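Local coordinates for UPF0255 protein frsA (Vibrio vulnificus, PDB 4I4C), which probably hydrolyses carboxylic esters as an FrsA-family member of the alpha/beta hydrolase clan, and is not a cofactor-independent pyruvate decarboxylase, at residues L240-Y244 against A340-Q346; H264-I269 against K288-V293; I358-S362 against N374-A378. One frame throughout, in Å; residues are numbered along the deposited sequence.

Contact 1: L240-Y244 against A340-Q346; sequences LTEDY and AWSLKVQ
The phenol oxygen of Tyr244 has two hydrogen-bond partners. It donates to the backbone oxygen of Trp341, with Tyr244 OH to Trp341 O at 2.9 Å, and it accepts from the side chain of Asn276. The Trp341 oxygen lies at the edge of the Tyr244 ring, close to its plane. The hydroxyl in turn lies in the carbonyl plane of Trp341, at a C=O...O angle of 152°. Leu343 crowds the same hydroxyl with its CD2, 3.3 Å from Tyr244 OH.

The two aromatic rings meet as an offset edge-to-face pair. The edge of Tyr244 turns toward the face of the five-membered ring of Trp341, with the planes 84° apart. Leu240 crosses the indole at about a right angle. Its CG is anti to the backbone N (chi1 -166°), and its CD2 touches Trp341 CZ2 at 3.5 Å.

Gln346 fills the other end. Its NE2 donates to a lone pair of Ala340 O within the same loop, at 2.8 Å. Gln346 NE2 also lies 3.5 Å from Tyr244 CE1. Beside it, Glu242 lays its CG 3.5 Å from Ala340 O, but its side chain is poorly ordered. The other end of the amide, OE1, accepts from Arg280 of helix 273-284.

Both rings also meet Phe273, which lines the hexanoic acid pocket, and the side chain of Trp341 is about 6 Å from that ligand. The hydroxyl bond thus joins the two loops, the Gln346 amide braces its own loop and ties it to helix 273-284, and the rings probably back the pocket wall through Phe273.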
ATOM      1  N   LEU A 240       5.366   8.061 -12.011  1.00 36.57           N
ATOM      2  CA  LEU A 240       4.671   6.842 -12.364  1.00 42.80           C
ATOM      3  C   LEU A 240       4.532   6.786 -13.880  1.00 48.94           C
ATOM      4  O   LEU A 240       3.719   7.503 -14.460  1.00 52.24           O
ATOM      5  CB  LEU A 240       3.289   6.864 -11.712  1.00 44.68           C
ATOM      6  CG  LEU A 240       2.481   5.578 -11.650  1.00 47.19           C
ATOM      7  CD1 LEU A 240       3.189   4.564 -10.771  1.00 44.95           C
ATOM      8  CD2 LEU A 240       1.088   5.895 -11.125  1.00 49.32           C
ATOM      9  N   THR A 241       5.338   5.951 -14.524  1.00 45.31           N
ATOM     10  CA  THR A 241       5.276   5.818 -15.976  1.00 45.23           C
ATOM     11  C   THR A 241       4.757   4.441 -16.331  1.00 45.79           C
ATOM     12  O   THR A 241       4.387   3.665 -15.445  1.00 44.41           O
ATOM     13  CB  THR A 241       6.658   5.990 -16.636  1.00 45.25           C
ATOM     14  OG1 THR A 241       7.297   4.715 -16.752  1.00 48.17           O
ATOM     15  CG2 THR A 241       7.537   6.928 -15.822  1.00 45.44           C
ATOM     16  N   GLU A 242       4.745   4.126 -17.623  1.00 46.76           N
ATOM     17  CA  GLU A 242       4.245   2.828 -18.066  1.00 54.70           C
ATOM     18  C   GLU A 242       5.186   1.704 -17.632  1.00 48.25           C
ATOM     19  O   GLU A 242       4.761   0.564 -17.450  1.00 50.73           O
ATOM     20  CB  GLU A 242       4.006   2.803 -19.578  1.00 63.81           C
ATOM     21  CG  GLU A 242       2.942   1.790 -19.988  1.00 72.69           C
ATOM     22  CD  GLU A 242       2.494   1.943 -21.432  1.00 81.47           C
ATOM     23  OE1 GLU A 242       2.505   3.082 -21.953  1.00 82.93           O
ATOM     24  OE2 GLU A 242       2.129   0.917 -22.047  1.00 85.01           O
ATOM     25  N   ASP A 243       6.465   2.038 -17.464  1.00 42.62           N
ATOM     26  CA  ASP A 243       7.441   1.125 -16.881  1.00 41.16           C
ATOM     27  C   ASP A 243       7.460   1.335 -15.370  1.00 38.93           C
ATOM     28  O   ASP A 243       8.408   1.893 -14.822  1.00 45.52           O
ATOM     29  CB  ASP A 243       8.829   1.386 -17.468  1.00 42.60           C
ATOM     30  CG  ASP A 243       9.883   0.467 -16.899  1.00 46.54           C
ATOM     31  OD1 ASP A 243       9.527  -0.643 -16.446  1.00 51.00           O
ATOM     32  OD2 ASP A 243      11.068   0.863 -16.893  1.00 48.81           O
ATOM     33  N   TYR A 244       6.403   0.893 -14.695  1.00 34.30           N
ATOM     34  CA  TYR A 244       6.245   1.189 -13.276  1.00 29.39           C
ATOM     35  C   TYR A 244       6.859   0.110 -12.381  1.00 27.10           C
ATOM     36  O   TYR A 244       6.740   0.168 -11.157  1.00 34.33           O
ATOM     37  CB  TYR A 244       4.775   1.475 -12.921  1.00 24.44           C
ATOM     38  CG  TYR A 244       3.765   0.428 -13.366  1.00 22.54           C
ATOM     39  CD1 TYR A 244       2.808   0.717 -14.340  1.00 27.47           C
ATOM     40  CD2 TYR A 244       3.747  -0.840 -12.790  1.00 26.74           C
ATOM     41  CE1 TYR A 244       1.873  -0.252 -14.753  1.00 32.28           C
ATOM     42  CE2 TYR A 244       2.819  -1.806 -13.189  1.00 33.50           C
ATOM     43  CZ  TYR A 244       1.885  -1.511 -14.171  1.00 36.29           C
ATOM     44  OH  TYR A 244       0.966  -2.477 -14.556  1.00 29.64           O
ATOM     45  N   ALA A 340      -3.540   2.521 -20.092  1.00 28.22           N
ATOM     46  CA  ALA A 340      -2.169   2.109 -20.379  1.00 29.85           C
ATOM     47  C   ALA A 340      -1.500   1.302 -19.261  1.00 29.86           C
ATOM     48  O   ALA A 340      -0.392   0.786 -19.439  1.00 30.75           O
ATOM     49  CB  ALA A 340      -1.319   3.309 -20.740  1.00 30.67           C
ATOM     50  N   TRP A 341      -2.178   1.177 -18.121  1.00 29.46           N
ATOM     51  CA  TRP A 341      -1.603   0.501 -16.960  1.00 30.17           C
ATOM     52  C   TRP A 341      -1.972  -0.968 -16.895  1.00 29.58           C
ATOM     53  O   TRP A 341      -1.379  -1.726 -16.123  1.00 30.46           O
ATOM     54  CB  TRP A 341      -2.038   1.180 -15.653  1.00 29.76           C
ATOM     55  CG  TRP A 341      -1.477   2.548 -15.444  1.00 30.39           C
ATOM     56  CD1 TRP A 341      -0.481   3.153 -16.157  1.00 35.11           C
ATOM     57  CD2 TRP A 341      -1.878   3.479 -14.445  1.00 39.67           C
ATOM     58  NE1 TRP A 341      -0.243   4.409 -15.666  1.00 39.35           N
ATOM     59  CE2 TRP A 341      -1.089   4.633 -14.611  1.00 45.06           C
ATOM     60  CE3 TRP A 341      -2.833   3.452 -13.423  1.00 42.62           C
ATOM     61  CZ2 TRP A 341      -1.227   5.750 -13.795  1.00 46.84           C
ATOM     62  CZ3 TRP A 341      -2.966   4.560 -12.613  1.00 43.61           C
ATOM     63  CH2 TRP A 341      -2.168   5.695 -12.804  1.00 43.65           C
ATOM     64  N   SER A 342      -2.974  -1.357 -17.677  1.00 26.75           N
ATOM     65  CA  SER A 342      -3.333  -2.761 -17.833  1.00 24.86           C
ATOM     66  C   SER A 342      -2.165  -3.573 -18.386  1.00 23.95           C
ATOM     67  O   SER A 342      -1.527  -3.170 -19.354  1.00 30.44           O
ATOM     68  CB  SER A 342      -4.537  -2.895 -18.767  1.00 22.54           C
ATOM     69  OG  SER A 342      -4.585  -4.178 -19.388  1.00 32.51           O
ATOM     70  N   LEU A 343      -1.911  -4.722 -17.774  1.00 26.91           N
ATOM     71  CA  LEU A 343      -0.819  -5.600 -18.174  1.00 34.34           C
ATOM     72  C   LEU A 343      -1.180  -6.392 -19.431  1.00 29.00           C
ATOM     73  O   LEU A 343      -0.322  -7.003 -20.055  1.00 25.93           O
ATOM     74  CB  LEU A 343      -0.447  -6.557 -17.039  1.00 34.34           C
ATOM     75  CG  LEU A 343       0.234  -5.976 -15.800  1.00 33.44           C
ATOM     76  CD1 LEU A 343       0.484  -7.084 -14.774  1.00 32.62           C
ATOM     77  CD2 LEU A 343       1.532  -5.296 -16.170  1.00 30.07           C
ATOM     78  N   LYS A 344      -2.462  -6.379 -19.775  1.00 26.70           N
ATOM     79  CA  LYS A 344      -2.936  -6.915 -21.038  1.00 33.98           C
ATOM     80  C   LYS A 344      -2.690  -5.875 -22.134  1.00 33.66           C
ATOM     81  O   LYS A 344      -2.150  -6.197 -23.194  1.00 31.82           O
ATOM     82  CB  LYS A 344      -4.429  -7.251 -20.947  1.00 29.91           C
ATOM     83  CG  LYS A 344      -4.969  -8.070 -22.103  1.00 39.16           C
ATOM     84  CD  LYS A 344      -6.483  -7.983 -22.151  1.00 40.51           C
ATOM     85  CE  LYS A 344      -7.103  -9.354 -22.354  1.00 43.27           C
ATOM     86  NZ  LYS A 344      -6.649  -9.980 -23.617  1.00 44.99           N
ATOM     87  N   VAL A 345      -3.073  -4.626 -21.870  1.00 22.96           N
ATOM     88  CA  VAL A 345      -2.817  -3.532 -22.801  1.00 26.40           C
ATOM     89  C   VAL A 345      -1.318  -3.338 -23.087  1.00 33.21           C
ATOM     90  O   VAL A 345      -0.923  -2.956 -24.196  1.00 35.36           O
ATOM     91  CB  VAL A 345      -3.495  -2.233 -22.338  1.00 31.47           C
ATOM     92  CG1 VAL A 345      -3.137  -1.068 -23.258  1.00 32.59           C
ATOM     93  CG2 VAL A 345      -5.000  -2.442 -22.299  1.00 28.57           C
ATOM     94  N   GLN A 346      -0.485  -3.662 -22.106  1.00 33.84           N
ATOM     95  CA  GLN A 346       0.962  -3.576 -22.282  1.00 35.90           C
ATOM     96  C   GLN A 346       1.581  -4.792 -23.001  1.00 33.49           C
ATOM     97  O   GLN A 346       2.726  -4.733 -23.443  1.00 39.75           O
ATOM     98  CB  GLN A 346       1.645  -3.336 -20.940  1.00 28.52           C
ATOM     99  CG  GLN A 346       1.174  -2.079 -20.241  1.00 30.37           C
ATOM    100  CD  GLN A 346       1.965  -1.803 -18.987  1.00 35.53           C
ATOM    101  OE1 GLN A 346       3.036  -2.370 -18.794  1.00 32.65           O
ATOM    102  NE2 GLN A 346       1.444  -0.934 -18.123  1.00 37.28           N
TER

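Contact 2: H264-I269 against K288-V293; sequences HRVGLI and KIKACV
Lys290 N donates to Val266 O at 2.9 Å and opens a run of backbone bonds between the two segments. Leu268 then uses both of its polar backbone atoms. Its N reaches Ala291 O at 2.9 Å, and its O takes the N-H of Val293 at 2.8 Å. Leu268 lies opposite Cys292, and Ile269 opposite Val293. Weaker CA-H...O contacts fill the intervals, such as Ile269 CA to Val293 O at 3.2 Å.

This is parallel pairing, with the strand directions only 11° apart. The strands are the two arms of a beta-alpha-beta crossover through helix 273-284, in the central sheet of the alpha/beta hydrolase fold. That helix covers the face bearing Leu268 and Cys292. Helix 394-413 covers the face bearing Ile269 and Val293.

The polar side-chain contacts gather around His264 O, where the chain turns a corner. Lys290, bent at chi2 and chi4, brings NZ to 2.9 Å from His264 O. Arg265 NH1 reaches the same oxygen from the other face of the carbonyl plane. Sharing one acceptor may partly offset the nearness of these two positive groups. Lys290 NZ also donates to Glu287 O and to a water that also hydrogen-bonds to ND1 of His264, at the edge of the ring.

The apolar contacts centre on Ile289. It crosses Leu268 at about a right angle, and its CG1 lies 3.9 Å from Leu268 CD1. Its CD1 also lies 4.0 Å from CG1 of Val266.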
ATOM      1  N   HIS A 264      19.943 -15.747  -4.962  1.00 26.58           N
ATOM      2  CA  HIS A 264      19.458 -16.862  -5.769  1.00 33.12           C
ATOM      3  C   HIS A 264      18.080 -17.346  -5.296  1.00 33.28           C
ATOM      4  O   HIS A 264      17.439 -18.164  -5.963  1.00 32.82           O
ATOM      5  CB  HIS A 264      20.487 -17.999  -5.801  1.00 31.32           C
ATOM      6  CG  HIS A 264      21.789 -17.608  -6.434  1.00 35.59           C
ATOM      7  ND1 HIS A 264      21.903 -17.320  -7.778  1.00 40.18           N
ATOM      8  CD2 HIS A 264      23.025 -17.442  -5.907  1.00 38.53           C
ATOM      9  CE1 HIS A 264      23.157 -16.999  -8.052  1.00 40.89           C
ATOM     10  NE2 HIS A 264      23.858 -17.063  -6.935  1.00 39.99           N
ATOM     11  N   ARG A 265      17.627 -16.815  -4.154  1.00 23.62           N
ATOM     12  CA  ARG A 265      16.317 -17.151  -3.597  1.00 22.86           C
ATOM     13  C   ARG A 265      15.475 -15.895  -3.307  1.00 29.86           C
ATOM     14  O   ARG A 265      15.260 -15.524  -2.144  1.00 26.24           O
ATOM     15  CB  ARG A 265      16.466 -18.002  -2.327  1.00 25.57           C
ATOM     16  CG  ARG A 265      16.804 -19.475  -2.600  1.00 29.15           C
ATOM     17  CD  ARG A 265      15.866 -20.044  -3.692  1.00 47.09           C
ATOM     18  NE  ARG A 265      16.035 -21.477  -3.951  1.00 49.55           N
ATOM     19  CZ  ARG A 265      16.759 -21.984  -4.946  1.00 55.55           C
ATOM     20  NH1 ARG A 265      17.397 -21.179  -5.790  1.00 55.22           N
ATOM     21  NH2 ARG A 265      16.849 -23.301  -5.101  1.00 55.21           N
ATOM     22  N   VAL A 266      14.996 -15.262  -4.376  1.00 25.69           N
ATOM     23  CA  VAL A 266      14.251 -14.008  -4.279  1.00 27.58           C
ATOM     24  C   VAL A 266      12.822 -14.196  -4.759  1.00 27.00           C
ATOM     25  O   VAL A 266      12.588 -14.737  -5.849  1.00 27.10           O
ATOM     26  CB  VAL A 266      14.887 -12.907  -5.162  1.00 29.29           C
ATOM     27  CG1 VAL A 266      13.995 -11.658  -5.194  1.00 19.36           C
ATOM     28  CG2 VAL A 266      16.283 -12.576  -4.679  1.00 21.05           C
ATOM     29  N   GLY A 267      11.875 -13.736  -3.948  1.00 18.73           N
ATOM     30  CA  GLY A 267      10.466 -13.736  -4.313  1.00 18.08           C
ATOM     31  C   GLY A 267       9.831 -12.356  -4.266  1.00 17.22           C
ATOM     32  O   GLY A 267      10.476 -11.374  -3.893  1.00 19.98           O
ATOM     33  N   LEU A 268       8.554 -12.287  -4.633  1.00 16.70           N
ATOM     34  CA  LEU A 268       7.847 -11.019  -4.726  1.00 21.83           C
ATOM     35  C   LEU A 268       6.431 -11.146  -4.177  1.00 24.37           C
ATOM     36  O   LEU A 268       5.717 -12.084  -4.513  1.00 23.74           O
ATOM     37  CB  LEU A 268       7.774 -10.546  -6.184  1.00 23.25           C
ATOM     38  CG  LEU A 268       9.043 -10.365  -7.024  1.00 22.92           C
ATOM     39  CD1 LEU A 268       8.688 -10.114  -8.507  1.00 17.00           C
ATOM     40  CD2 LEU A 268       9.925  -9.240  -6.470  1.00 24.68           C
ATOM     41  N   ILE A 269       6.038 -10.203  -3.319  1.00 27.54           N
ATOM     42  CA  ILE A 269       4.654 -10.078  -2.856  1.00 16.04           C
ATOM     43  C   ILE A 269       4.141  -8.685  -3.236  1.00 20.22           C
ATOM     44  O   ILE A 269       4.805  -7.686  -2.980  1.00 17.26           O
ATOM     45  CB  ILE A 269       4.549 -10.271  -1.319  1.00 19.31           C
ATOM     46  CG1 ILE A 269       5.258 -11.572  -0.897  1.00 20.67           C
ATOM     47  CG2 ILE A 269       3.103 -10.307  -0.891  1.00 18.98           C
ATOM     48  CD1 ILE A 269       5.347 -11.789   0.607  1.00 18.53           C
ATOM     49  N   LYS A 288      15.958 -14.483 -12.098  1.00 26.27           N
ATOM     50  CA  LYS A 288      16.194 -13.865 -10.803  1.00 26.41           C
ATOM     51  C   LYS A 288      14.993 -13.973  -9.874  1.00 26.79           C
ATOM     52  O   LYS A 288      15.161 -14.005  -8.662  1.00 24.33           O
ATOM     53  CB  LYS A 288      16.588 -12.397 -10.972  1.00 32.53           C
ATOM     54  CG  LYS A 288      17.903 -12.182 -11.700  1.00 37.31           C
ATOM     55  CD  LYS A 288      18.104 -10.715 -12.012  1.00 42.42           C
ATOM     56  CE  LYS A 288      19.248 -10.508 -12.988  1.00 47.17           C
ATOM     57  NZ  LYS A 288      19.251  -9.124 -13.556  1.00 50.22           N
ATOM     58  N   ILE A 289      13.783 -14.016 -10.434  1.00 28.69           N
ATOM     59  CA  ILE A 289      12.576 -14.145  -9.618  1.00 24.70           C
ATOM     60  C   ILE A 289      12.166 -15.611  -9.516  1.00 33.04           C
ATOM     61  O   ILE A 289      11.908 -16.258 -10.527  1.00 35.57           O
ATOM     62  CB  ILE A 289      11.405 -13.325 -10.190  1.00 29.00           C
ATOM     63  CG1 ILE A 289      11.728 -11.827 -10.154  1.00 28.67           C
ATOM     64  CG2 ILE A 289      10.113 -13.618  -9.436  1.00 19.19           C
ATOM     65  CD1 ILE A 289      12.320 -11.380  -8.828  1.00 19.24           C
ATOM     66  N   LYS A 290      12.112 -16.127  -8.293  1.00 28.08           N
ATOM     67  CA  LYS A 290      11.799 -17.534  -8.054  1.00 25.36           C
ATOM     68  C   LYS A 290      10.321 -17.774  -7.744  1.00 24.23           C
ATOM     69  O   LYS A 290       9.813 -18.881  -7.929  1.00 26.11           O
ATOM     70  CB  LYS A 290      12.661 -18.062  -6.908  1.00 25.44           C
ATOM     71  CG  LYS A 290      14.160 -18.057  -7.212  1.00 29.74           C
ATOM     72  CD  LYS A 290      14.460 -18.826  -8.514  1.00 23.57           C
ATOM     73  CE  LYS A 290      15.961 -19.016  -8.754  1.00 24.61           C
ATOM     74  NZ  LYS A 290      16.728 -17.720  -8.692  1.00 24.37           N
ATOM     75  N   ALA A 291       9.635 -16.738  -7.264  1.00 23.97           N
ATOM     76  CA  ALA A 291       8.220 -16.860  -6.913  1.00 30.50           C
ATOM     77  C   ALA A 291       7.564 -15.498  -6.835  1.00 27.10           C
ATOM     78  O   ALA A 291       8.213 -14.534  -6.464  1.00 25.12           O
ATOM     79  CB  ALA A 291       8.065 -17.579  -5.578  1.00 30.00           C
ATOM     80  N   CYS A 292       6.278 -15.430  -7.177  1.00 17.89           N
ATOM     81  CA  CYS A 292       5.508 -14.196  -7.067  1.00 20.07           C
ATOM     82  C   CYS A 292       4.099 -14.474  -6.529  1.00 19.87           C
ATOM     83  O   CYS A 292       3.456 -15.455  -6.904  1.00 21.03           O
ATOM     84  CB  CYS A 292       5.443 -13.462  -8.421  1.00 21.44           C
ATOM     85  SG  CYS A 292       4.423 -11.924  -8.408  1.00 22.03           S
ATOM     86  N   VAL A 293       3.629 -13.615  -5.628  1.00 17.61           N
ATOM     87  CA  VAL A 293       2.283 -13.731  -5.089  1.00 19.59           C
ATOM     88  C   VAL A 293       1.669 -12.337  -5.072  1.00 18.32           C
ATOM     89  O   VAL A 293       2.308 -11.374  -4.633  1.00 21.69           O
ATOM     90  CB  VAL A 293       2.288 -14.286  -3.649  1.00 24.84           C
ATOM     91  CG1 VAL A 293       0.868 -14.464  -3.136  1.00 25.99           C
ATOM     92  CG2 VAL A 293       3.052 -15.600  -3.576  1.00 27.56           C
TER
HETATM   93  O   HOH W   1      19.316 -18.061  -9.275  1.00 42.71           O

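Contact 3: I358-S362 against N374-A378; sequences ILAMS and NQMVA
Ile358 and Val377 form the tight end of this contact, where a strand packs against the helix that follows it. Strand 358-363, helix 371-379 and strand 385-389 make a beta-alpha-beta unit of the alpha/beta hydrolase sheet. The strand and helix segments run antiparallel, at 176°, as expected of the helix in a beta-alpha-beta unit. Their axes come within 7.9 Å. Such a close approach fits the small Ala360 facing the helix.

The packed side is apolar. Ile358 and Val377 cross at about a right angle. CG2 of Ile358 meets CG1 of Val377 at 3.6 Å. Val377 CG1 is anti to its own nitrogen (chi1 168°), which turns this branch onto the strand. The same methyl lies 4.1 Å from Ala360 CB. Ile299 covers more of Val377, and Ile294 of the neighbouring strand touches both Ala360 and Asn374.

Ala360 marks the passage to the polar end. It points toward the helix, and its CB lies 3.6 Å from Asn374 OD1. Beyond it the contact holds water, although its residues are buried. No direct hydrogen bond joins the segments here. Ser362 OG and Asn374 ND2 are close, but the angle is poor. Each has a hydrogen-bond partner at Ser369 in the connecting loop: Ser362 OG bonds to its backbone oxygen and Asn374 ND2 to its hydroxyl. That loop also carries Asp366, which lines the glycol ligand pocket. One water donates to Met361 O and lies near Asn374 OD1, but that second distance is too short to be trusted. A second water bridges the two side chains, donating to Ser362 OG at 2.8 Å and accepting from Asn374 ND2 at 3.1 Å.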
ATOM      1  N   ILE A 358       3.434 -17.846 -10.364  1.00 24.51           N
ATOM      2  CA  ILE A 358       2.697 -16.752  -9.754  1.00 28.76           C
ATOM      3  C   ILE A 358       1.397 -17.272  -9.157  1.00 30.14           C
ATOM      4  O   ILE A 358       0.604 -17.920  -9.844  1.00 24.30           O
ATOM      5  CB  ILE A 358       2.336 -15.665 -10.793  1.00 23.71           C
ATOM      6  CG1 ILE A 358       3.593 -15.139 -11.484  1.00 25.55           C
ATOM      7  CG2 ILE A 358       1.536 -14.528 -10.137  1.00 20.27           C
ATOM      8  CD1 ILE A 358       3.311 -14.310 -12.709  1.00 18.89           C
ATOM      9  N   LEU A 359       1.188 -16.994  -7.876  1.00 24.70           N
ATOM     10  CA  LEU A 359      -0.096 -17.238  -7.242  1.00 17.85           C
ATOM     11  C   LEU A 359      -0.827 -15.909  -7.204  1.00 20.68           C
ATOM     12  O   LEU A 359      -0.321 -14.936  -6.651  1.00 19.10           O
ATOM     13  CB  LEU A 359       0.100 -17.764  -5.822  1.00 22.51           C
ATOM     14  CG  LEU A 359      -1.140 -17.777  -4.929  1.00 27.56           C
ATOM     15  CD1 LEU A 359      -2.143 -18.786  -5.440  1.00 24.96           C
ATOM     16  CD2 LEU A 359      -0.774 -18.059  -3.466  1.00 28.75           C
ATOM     17  N   ALA A 360      -2.018 -15.876  -7.787  1.00 19.33           N
ATOM     18  CA  ALA A 360      -2.752 -14.639  -7.974  1.00 18.00           C
ATOM     19  C   ALA A 360      -4.129 -14.753  -7.337  1.00 25.85           C
ATOM     20  O   ALA A 360      -4.976 -15.529  -7.784  1.00 24.36           O
ATOM     21  CB  ALA A 360      -2.860 -14.308  -9.458  1.00 17.06           C
ATOM     22  N   MET A 361      -4.345 -13.981  -6.277  1.00 20.64           N
ATOM     23  CA  MET A 361      -5.557 -14.089  -5.500  1.00 22.86           C
ATOM     24  C   MET A 361      -6.237 -12.744  -5.386  1.00 18.98           C
ATOM     25  O   MET A 361      -5.598 -11.692  -5.472  1.00 16.27           O
ATOM     26  CB  MET A 361      -5.225 -14.580  -4.089  1.00 22.90           C
ATOM     27  CG  MET A 361      -4.354 -15.836  -4.067  1.00 30.39           C
ATOM     28  SD  MET A 361      -3.778 -16.304  -2.425  1.00 27.62           S
ATOM     29  CE  MET A 361      -2.548 -15.056  -2.098  1.00 22.25           C
ATOM     30  N   SER A 362      -7.540 -12.800  -5.175  1.00 16.99           N
ATOM     31  CA  SER A 362      -8.297 -11.652  -4.716  1.00 17.95           C
ATOM     32  C   SER A 362      -9.519 -12.193  -4.005  1.00 21.29           C
ATOM     33  O   SER A 362      -9.863 -13.369  -4.167  1.00 22.26           O
ATOM     34  CB  SER A 362      -8.700 -10.751  -5.883  1.00 19.87           C
ATOM     35  OG  SER A 362      -9.754 -11.339  -6.627  1.00 25.97           O
ATOM     36  N   ASN A 374      -7.064 -12.300 -12.344  1.00 20.41           N
ATOM     37  CA  ASN A 374      -6.160 -13.290 -11.773  1.00 25.03           C
ATOM     38  C   ASN A 374      -6.028 -14.584 -12.582  1.00 24.71           C
ATOM     39  O   ASN A 374      -4.959 -15.191 -12.620  1.00 24.02           O
ATOM     40  CB  ASN A 374      -6.554 -13.551 -10.321  1.00 24.67           C
ATOM     41  CG  ASN A 374      -6.379 -12.314  -9.471  1.00 27.24           C
ATOM     42  OD1 ASN A 374      -5.297 -11.725  -9.449  1.00 29.56           O
ATOM     43  ND2 ASN A 374      -7.447 -11.874  -8.824  1.00 23.39           N
ATOM     44  N   GLN A 375      -7.111 -14.987 -13.237  1.00 19.67           N
ATOM     45  CA  GLN A 375      -7.065 -16.107 -14.170  1.00 25.28           C
ATOM     46  C   GLN A 375      -6.116 -15.874 -15.338  1.00 26.45           C
ATOM     47  O   GLN A 375      -5.387 -16.783 -15.739  1.00 29.21           O
ATOM     48  CB  GLN A 375      -8.461 -16.405 -14.706  1.00 36.67           C
ATOM     49  CG  GLN A 375      -9.181 -17.476 -13.930  1.00 40.53           C
ATOM     50  CD  GLN A 375     -10.582 -17.687 -14.442  1.00 45.27           C
ATOM     51  OE1 GLN A 375     -11.309 -16.728 -14.737  1.00 40.84           O
ATOM     52  NE2 GLN A 375     -10.972 -18.946 -14.564  1.00 41.63           N
ATOM     53  N   MET A 376      -6.133 -14.662 -15.886  1.00 33.33           N
ATOM     54  CA  MET A 376      -5.210 -14.282 -16.952  1.00 33.81           C
ATOM     55  C   MET A 376      -3.766 -14.460 -16.522  1.00 36.15           C
ATOM     56  O   MET A 376      -2.974 -15.130 -17.189  1.00 29.93           O
ATOM     57  CB  MET A 376      -5.420 -12.824 -17.330  1.00 35.96           C
ATOM     58  CG  MET A 376      -6.300 -12.615 -18.520  1.00 38.89           C
ATOM     59  SD  MET A 376      -5.937 -11.041 -19.302  1.00 48.71           S
ATOM     60  CE  MET A 376      -6.747  -9.923 -18.178  1.00 22.59           C
ATOM     61  N   VAL A 377      -3.425 -13.833 -15.403  1.00 38.38           N
ATOM     62  CA  VAL A 377      -2.074 -13.917 -14.872  1.00 35.88           C
ATOM     63  C   VAL A 377      -1.670 -15.380 -14.667  1.00 34.93           C
ATOM     64  O   VAL A 377      -0.572 -15.787 -15.045  1.00 29.40           O
ATOM     65  CB  VAL A 377      -1.944 -13.123 -13.544  1.00 27.92           C
ATOM     66  CG1 VAL A 377      -0.634 -13.440 -12.850  1.00 30.74           C
ATOM     67  CG2 VAL A 377      -2.065 -11.625 -13.811  1.00 21.30           C
ATOM     68  N   ALA A 378      -2.577 -16.177 -14.105  1.00 25.80           N
ATOM     69  CA  ALA A 378      -2.213 -17.512 -13.670  1.00 21.47           C
ATOM     70  C   ALA A 378      -1.910 -18.403 -14.855  1.00 35.20           C
ATOM     71  O   ALA A 378      -1.032 -19.264 -14.783  1.00 30.67           O
ATOM     72  CB  ALA A 378      -3.304 -18.123 -12.818  1.00 31.81           C
TER
HETATM   73  O   HOH W   2      -4.431 -10.399  -7.500  1.00 19.83           O
HETATM   74  O   HOH W   3      -9.613 -13.837  -7.911  1.00 25.35           O

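How the contacts relate
Contacts 2 and 3 share one sheet: contact 2 pairs two of its strands, and contact 3 packs a helix on the next. Strands 266-271, 291-295 and 358-363 lie side by side in it, and the two contact centres are 15 Å apart. Cys292 O and Leu359 N probably hydrogen-bond between them. Contact 1 lies off the strands, in loops about 21 Å from contact 2 and 17 Å from contact 3, centre to centre. It touches contact 3 where Lys344 packs on Met376. Along the chain, contact 2 is nested inside the loop closed by contact 1, and contact 3 follows both. Contacts 2 and 3 join elements close in sequence, while contact 1 joins loops 96 residues apart, near the hexanoic acid site.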